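Local coordinates for Acarbose/maltose binding protein GacH (Streptomyces glaucescens, PDB 3K01) that binds acarbose and an acarbose homolog as the solute receptor of an ABC transporter, and may also bind maltose, at residues 113-118 with 336-341. Numbering follows the deposited sequence.
Sequences LDDGSD and PTRTSV
Asp118 and Arg338 bring two irregular loops together, their CA atoms 5.1 Å apart, and the backbones are joined by one straight hydrogen bond, 2.8 Å from Thr339 N to Asp118 O. With CG anti to its own backbone N (chi1 -163°), the side chain of Asp118 reaches over the turn from Arg338 to Val341, closed by Val341 N bonding to Arg338 O. There OD1 accepts the backbone N-H of Ser340 on its syn side at 3.0 Å, while OD2 lies 2.9 Å from Ser340 OG. Thr339 OG1 stands 3.2 Å from Asp118 OD1 and equally near Asp118 O, and its proton may serve either. Threonine and serine suit the turn because their short side chains hold a hydroxyl close to the aspartate, beside their own backbone N-H. Aspartate suits its place because one oxygen can serve a backbone amide while the other turns to the arginine and the serine hydroxyl.

The chain of Arg338 is extended from CG to NE and crosses the Asp118 side chain at about a right angle. Its NH1 donates to the anti lone pair of Asp118 OD2 at 2.9 Å, surroundings that would probably favour the charged carboxylate. Asp115 OD2 sits 3.2 Å above the guanidinium plane, toward the rim, so no N-H is aimed at it and only charge attracts; this part is less certain, as is the modelled position of NH2. Arginine fits because its long arm carries NH1 to Asp118 while NE bonds Ser320 O.

Separately, Thr337 pairs through its backbone with Leu120 and through OG1 with His119. The Asp118-Arg338 salt bridge, probably widened into a network by Asp115, thus joins two loops of a bacterial solute-binding protein (SBP_bac_1 family) through an aspartate that takes both backbone amide and arginine.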
ATOM      1  N   LEU A 113      -5.578 -11.995 -18.890  1.00 10.47           N
ATOM      2  CA  LEU A 113      -6.121 -12.383 -17.619  1.00 11.13           C
ATOM      3  C   LEU A 113      -6.023 -13.881 -17.379  1.00 10.48           C
ATOM      4  O   LEU A 113      -6.410 -14.334 -16.407  1.00  9.64           O
ATOM      5  CB  LEU A 113      -7.595 -11.877 -17.483  1.00 10.82           C
ATOM      6  CG  LEU A 113      -7.835 -10.371 -17.633  1.00 10.50           C
ATOM      7  CD1 LEU A 113      -9.242 -10.059 -17.277  1.00 14.69           C
ATOM      8  CD2 LEU A 113      -6.866  -9.570 -16.736  1.00 18.30           C
ATOM      9  N   ASP A 114      -5.380 -14.594 -18.230  1.00 18.98           N
ATOM     10  CA  ASP A 114      -5.305 -16.070 -18.094  1.00 18.97           C
ATOM     11  C   ASP A 114      -4.876 -16.625 -16.707  1.00 19.09           C
ATOM     12  O   ASP A 114      -5.345 -17.682 -16.349  1.00 17.03           O
ATOM     13  CB  ASP A 114      -4.408 -16.683 -19.186  1.00 19.46           C
ATOM     14  CG  ASP A 114      -4.941 -16.464 -20.604  1.00 17.05           C
ATOM     15  OD1 ASP A 114      -6.179 -16.410 -20.774  1.00 20.63           O
ATOM     16  OD2 ASP A 114      -4.106 -16.337 -21.535  1.00 20.91           O
ATOM     17  N   ASP A 115      -4.083 -15.940 -15.898  1.00 23.73           N
ATOM     18  CA  ASP A 115      -3.911 -16.481 -14.547  1.00 24.28           C
ATOM     19  C   ASP A 115      -4.855 -15.800 -13.562  1.00 25.81           C
ATOM     20  O   ASP A 115      -4.670 -14.620 -13.258  1.00 22.31           O
ATOM     21  CB  ASP A 115      -2.461 -16.321 -14.086  1.00 27.06           C
ATOM     22  CG  ASP A 115      -1.511 -17.247 -14.819  1.00 28.14           C
ATOM     23  OD1 ASP A 115      -1.991 -18.201 -15.467  1.00 23.62           O
ATOM     24  OD2 ASP A 115      -0.271 -17.101 -14.804  1.00 24.37           O
ATOM     25  N   GLY A 116      -5.866 -16.511 -13.051  1.00 23.15           N
ATOM     26  CA  GLY A 116      -7.031 -15.750 -12.584  1.00 22.32           C
ATOM     27  C   GLY A 116      -7.427 -15.589 -11.104  1.00 22.64           C
ATOM     28  O   GLY A 116      -7.450 -14.468 -10.595  1.00 23.65           O
ATOM     29  N   SER A 117      -7.735 -16.692 -10.421  1.00 21.54           N
ATOM     30  CA  SER A 117      -8.285 -16.715  -9.057  1.00 20.38           C
ATOM     31  C   SER A 117      -7.242 -16.848  -7.982  1.00 18.90           C
ATOM     32  O   SER A 117      -7.529 -16.864  -6.794  1.00 18.57           O
ATOM     33  CB  SER A 117      -9.292 -17.808  -8.900  1.00 21.08           C
ATOM     34  OG  SER A 117     -10.119 -17.492  -7.796  1.00 22.40           O
ATOM     35  N   ASP A 118      -6.020 -16.996  -8.430  1.00 16.65           N
ATOM     36  CA  ASP A 118      -4.872 -17.130  -7.604  1.00 16.58           C
ATOM     37  C   ASP A 118      -4.596 -15.829  -6.815  1.00 13.37           C
ATOM     38  O   ASP A 118      -3.990 -15.857  -5.786  1.00 14.66           O
ATOM     39  CB  ASP A 118      -3.695 -17.452  -8.552  1.00 17.29           C
ATOM     40  CG  ASP A 118      -2.484 -18.035  -7.864  1.00 18.82           C
ATOM     41  OD1 ASP A 118      -2.530 -18.564  -6.772  1.00 17.95           O
ATOM     42  OD2 ASP A 118      -1.434 -18.001  -8.493  1.00 22.35           O
ATOM     43  N   PRO A 336       4.333 -11.039  -3.055  1.00  7.39           N
ATOM     44  CA  PRO A 336       3.507 -11.415  -4.205  1.00  7.63           C
ATOM     45  C   PRO A 336       2.024 -11.215  -4.001  1.00  7.35           C
ATOM     46  O   PRO A 336       1.526 -11.136  -2.871  1.00  7.67           O
ATOM     47  CB  PRO A 336       3.800 -12.905  -4.393  1.00  9.62           C
ATOM     48  CG  PRO A 336       4.513 -13.361  -3.154  1.00 10.21           C
ATOM     49  CD  PRO A 336       4.923 -12.199  -2.340  1.00  8.42           C
ATOM     50  N   THR A 337       1.289 -11.185  -5.106  1.00  7.91           N
ATOM     51  CA  THR A 337      -0.156 -11.161  -5.001  1.00  8.22           C
ATOM     52  C   THR A 337      -0.771 -12.527  -5.193  1.00  8.45           C
ATOM     53  O   THR A 337      -1.931 -12.733  -4.841  1.00  9.21           O
ATOM     54  CB  THR A 337      -0.775 -10.225  -6.013  1.00  7.64           C
ATOM     55  OG1 THR A 337      -0.496 -10.708  -7.347  1.00  8.68           O
ATOM     56  CG2 THR A 337      -0.212  -8.836  -5.848  1.00  8.04           C
ATOM     57  N   ARG A 338      -0.026 -13.478  -5.720  1.00  9.13           N
ATOM     58  CA  ARG A 338      -0.583 -14.829  -5.993  1.00 10.10           C
ATOM     59  C   ARG A 338      -0.506 -15.720  -4.769  1.00 10.58           C
ATOM     60  O   ARG A 338       0.537 -15.900  -4.239  1.00  9.54           O
ATOM     61  CB  ARG A 338       0.186 -15.467  -7.141  1.00 10.90           C
ATOM     62  CG  ARG A 338      -0.238 -14.908  -8.501  1.00 11.41           C
ATOM     63  CD  ARG A 338       0.530 -15.576  -9.637  1.00 11.76           C
ATOM     64  NE  ARG A 338       0.041 -15.130 -10.924  1.00 12.55           N
ATOM     65  CZ  ARG A 338      -1.009 -15.658 -11.492  1.00 14.32           C
ATOM     66  NH1 ARG A 338      -1.476 -16.804 -11.114  1.00 14.53           N
ATOM     67  NH2 ARG A 338      -1.554 -15.057 -12.494  1.00 16.15           N
ATOM     68  N   THR A 339      -1.627 -16.267  -4.348  1.00 11.08           N
ATOM     69  CA  THR A 339      -1.640 -17.078  -3.141  1.00 12.17           C
ATOM     70  C   THR A 339      -0.720 -18.295  -3.272  1.00 12.15           C
ATOM     71  O   THR A 339      -0.056 -18.686  -2.310  1.00 12.77           O
ATOM     72  CB  THR A 339      -3.070 -17.484  -2.742  1.00 12.87           C
ATOM     73  OG1 THR A 339      -3.623 -18.320  -3.759  1.00 14.70           O
ATOM     74  CG2 THR A 339      -3.951 -16.271  -2.578  1.00 14.14           C
ATOM     75  N   SER A 340      -0.636 -18.850  -4.472  1.00 12.62           N
ATOM     76  CA  SER A 340       0.202 -20.026  -4.718  1.00 13.17           C
ATOM     77  C   SER A 340       1.663 -19.746  -4.445  1.00 12.51           C
ATOM     78  O   SER A 340       2.406 -20.645  -3.998  1.00 13.55           O
ATOM     79  CB  SER A 340       0.047 -20.531  -6.160  1.00 14.14           C
ATOM     80  OG  SER A 340       0.550 -19.602  -7.123  1.00 17.07           O
ATOM     81  N   VAL A 341       2.102 -18.510  -4.705  1.00 10.85           N
ATOM     82  CA  VAL A 341       3.520 -18.206  -4.603  1.00 10.31           C
ATOM     83  C   VAL A 341       3.982 -18.219  -3.141  1.00  9.99           C
ATOM     84  O   VAL A 341       5.119 -18.564  -2.845  1.00  9.45           O
ATOM     85  CB  VAL A 341       3.825 -16.861  -5.295  1.00 10.08           C
ATOM     86  CG1 VAL A 341       5.272 -16.446  -5.123  1.00  9.93           C
ATOM     87  CG2 VAL A 341       3.505 -16.984  -6.794  1.00 10.71           C
TER